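Local coordinates for protein amidohydrolase (Pseudomonas aeruginosa, PDB 2I5G) that probably acts as a metal-dependent dipeptidase of the membrane dipeptidase family (peptidase family M19), which is built on a TIM barrel, at residues Arg142-Val145 with Ala146-Arg150. The protein carries 2 engineered substitutions. Sequence-based numbering, arbitrary orientation.
Sequences REIV and AEMNR
Ile144 holds its CG2 anti to the backbone N, while Met148, a selenomethionine, has CG anti to its own carbonyl carbon (chi1 -73°) and runs on extended before bending at its last torsion; together these torsions bring Ile144 CG2 to 3.8 Å from Met148 SE, the two chains meeting at a slant one helical turn apart. The next pair along the helix, Val145 and Asn149, lies side by side, both side chains pointing the same way. Four consecutive i to i+4 hydrogen bonds hold this stretch of alpha-helix. Ala146 N reaches Arg142 O at 3.2 Å, approaching from above the carbonyl plane, whereas the bond from Glu147 N to Glu143 O (3.1 Å) is almost straight at the hydrogen, 176°. Met148 N donates to Ile144 O at 3.0 Å, and Asn149 N to Val145 O at the same length. Toward the C-terminal end, Glu147 is gripped side-on by Arg150: Arg150 NE pairs with Glu147 OE1, and Arg150 NH2 lies 2.8 Å from Glu147 OE2, both from the syn side but tilted out of the carboxylate plane, a two-point i to i+3 salt bridge that probably restrains the rotation of both groups. Glu143 instead directs its OE2 to a salt bridge with Arg270 of the second subunit, and Arg142 pairs with Glu171. The segments belong to helix 139-151, the crossover of a beta-alpha-beta unit between parallel strands 113-117 and 154-156; Ile144, Glu147 and Met148 all pack on Val105 of the adjacent helix 103-110.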
ATOM      1  N   ARG A 142       2.169  -8.170   9.037  1.00  8.58           N
ATOM      2  CA  ARG A 142       2.517  -9.199  10.008  1.00 10.97           C
ATOM      3  C   ARG A 142       2.663 -10.544   9.309  1.00 11.94           C
ATOM      4  O   ARG A 142       3.396 -11.419   9.772  1.00 11.69           O
ATOM      5  CB  ARG A 142       1.447  -9.302  11.094  1.00 22.08           C
ATOM      6  CG  ARG A 142       1.154  -7.999  11.805  1.00 26.61           C
ATOM      7  CD  ARG A 142       0.143  -8.220  12.913  1.00 29.05           C
ATOM      8  NE  ARG A 142       0.741  -8.897  14.060  1.00 33.66           N
ATOM      9  CZ  ARG A 142       1.471  -8.286  14.989  1.00 36.80           C
ATOM     10  NH1 ARG A 142       1.694  -6.979  14.915  1.00 38.02           N
ATOM     11  NH2 ARG A 142       1.979  -8.982  15.999  1.00 39.05           N
ATOM     12  N   GLU A 143       1.952 -10.716   8.198  1.00 16.86           N
ATOM     13  CA  GLU A 143       2.044 -11.961   7.454  1.00 15.71           C
ATOM     14  C   GLU A 143       3.354 -11.945   6.684  1.00 15.52           C
ATOM     15  O   GLU A 143       4.004 -12.979   6.523  1.00 17.69           O
ATOM     16  CB  GLU A 143       0.866 -12.113   6.489  1.00 12.38           C
ATOM     17  CG  GLU A 143      -0.492 -12.140   7.172  1.00 11.42           C
ATOM     18  CD  GLU A 143      -1.600 -12.669   6.273  1.00 10.23           C
ATOM     19  OE1 GLU A 143      -1.602 -13.885   5.983  1.00  8.98           O
ATOM     20  OE2 GLU A 143      -2.468 -11.866   5.859  1.00  8.57           O
ATOM     21  N   ILE A 144       3.747 -10.767   6.211  1.00  8.86           N
ATOM     22  CA  ILE A 144       4.996 -10.654   5.480  1.00  7.79           C
ATOM     23  C   ILE A 144       6.179 -10.897   6.410  1.00  7.15           C
ATOM     24  O   ILE A 144       7.127 -11.575   6.038  1.00  8.92           O
ATOM     25  CB  ILE A 144       5.142  -9.274   4.800  1.00  4.44           C
ATOM     26  CG1 ILE A 144       4.145  -9.152   3.651  1.00  3.87           C
ATOM     27  CG2 ILE A 144       6.546  -9.117   4.234  1.00  5.40           C
ATOM     28  CD1 ILE A 144       4.400 -10.130   2.502  1.00  2.98           C
ATOM     29  N   VAL A 145       6.124 -10.360   7.621  1.00  9.73           N
ATOM     30  CA  VAL A 145       7.219 -10.563   8.565  1.00 10.59           C
ATOM     31  C   VAL A 145       7.369 -12.049   8.835  1.00 10.80           C
ATOM     32  O   VAL A 145       8.470 -12.594   8.771  1.00 11.42           O
ATOM     33  CB  VAL A 145       6.967  -9.851   9.907  1.00  1.14           C
ATOM     34  CG1 VAL A 145       8.064 -10.222  10.907  1.00  1.14           C
ATOM     35  CG2 VAL A 145       6.940  -8.344   9.700  1.00  1.27           C
ATOM     36  N   ALA A 146       6.244 -12.694   9.134  1.00 16.86           N
ATOM     37  CA  ALA A 146       6.216 -14.125   9.408  1.00 17.00           C
ATOM     38  C   ALA A 146       6.887 -14.940   8.300  1.00 17.00           C
ATOM     39  O   ALA A 146       7.814 -15.701   8.574  1.00 18.01           O
ATOM     40  CB  ALA A 146       4.776 -14.585   9.595  1.00  1.14           C
ATOM     41  N   GLU A 147       6.424 -14.788   7.057  1.00  8.23           N
ATOM     42  CA  GLU A 147       7.014 -15.529   5.942  1.00  8.50           C
ATOM     43  C   GLU A 147       8.507 -15.237   5.795  1.00  8.48           C
ATOM     44  O   GLU A 147       9.288 -16.136   5.491  1.00  8.60           O
ATOM     45  CB  GLU A 147       6.304 -15.213   4.621  1.00 15.46           C
ATOM     46  CG  GLU A 147       6.879 -15.983   3.422  1.00 14.84           C
ATOM     47  CD  GLU A 147       6.571 -17.483   3.463  1.00 16.79           C
ATOM     48  OE1 GLU A 147       6.483 -18.052   4.573  1.00 17.34           O
ATOM     49  OE2 GLU A 147       6.431 -18.101   2.386  1.00 14.98           O
HETATM   50  N   MSE A 148       8.903 -13.984   6.005  1.00  8.55           N
HETATM   51  CA  MSE A 148      10.314 -13.613   5.913  1.00 10.40           C
HETATM   52  C   MSE A 148      11.138 -14.373   6.959  1.00 11.15           C
HETATM   53  O   MSE A 148      12.288 -14.745   6.703  1.00 11.99           O
HETATM   54  CB  MSE A 148      10.490 -12.101   6.104  1.00 17.81           C
HETATM   55  CG  MSE A 148      10.029 -11.275   4.914  1.00 22.32           C
HETATM   56 SE   MSE A 148      10.177  -9.347   5.157  1.00 30.52          SE
HETATM   57  CE  MSE A 148      12.106  -9.214   5.161  1.00 29.55           C
ATOM     58  N   ASN A 149      10.551 -14.606   8.132  1.00 13.30           N
ATOM     59  CA  ASN A 149      11.244 -15.336   9.188  1.00 13.70           C
ATOM     60  C   ASN A 149      11.383 -16.797   8.793  1.00 14.47           C
ATOM     61  O   ASN A 149      12.399 -17.434   9.070  1.00 15.27           O
ATOM     62  CB  ASN A 149      10.473 -15.267  10.511  1.00 16.75           C
ATOM     63  CG  ASN A 149      10.503 -13.893  11.136  1.00 16.39           C
ATOM     64  OD1 ASN A 149      11.373 -13.084  10.829  1.00 18.15           O
ATOM     65  ND2 ASN A 149       9.562 -13.626  12.034  1.00 13.90           N
ATOM     66  N   ARG A 150      10.350 -17.317   8.142  1.00 20.66           N
ATOM     67  CA  ARG A 150      10.326 -18.711   7.713  1.00 20.97           C
ATOM     68  C   ARG A 150      11.267 -18.977   6.540  1.00 20.25           C
ATOM     69  O   ARG A 150      11.983 -19.980   6.517  1.00 20.79           O
ATOM     70  CB  ARG A 150       8.900 -19.091   7.323  1.00 14.39           C
ATOM     71  CG  ARG A 150       8.664 -20.571   7.145  1.00 15.44           C
ATOM     72  CD  ARG A 150       7.242 -20.814   6.658  1.00 17.59           C
ATOM     73  NE  ARG A 150       7.087 -20.400   5.269  1.00 18.25           N
ATOM     74  CZ  ARG A 150       7.616 -21.051   4.236  1.00 18.55           C
ATOM     75  NH1 ARG A 150       8.331 -22.151   4.440  1.00 13.25           N
ATOM     76  NH2 ARG A 150       7.442 -20.596   2.999  1.00 16.19           N
TER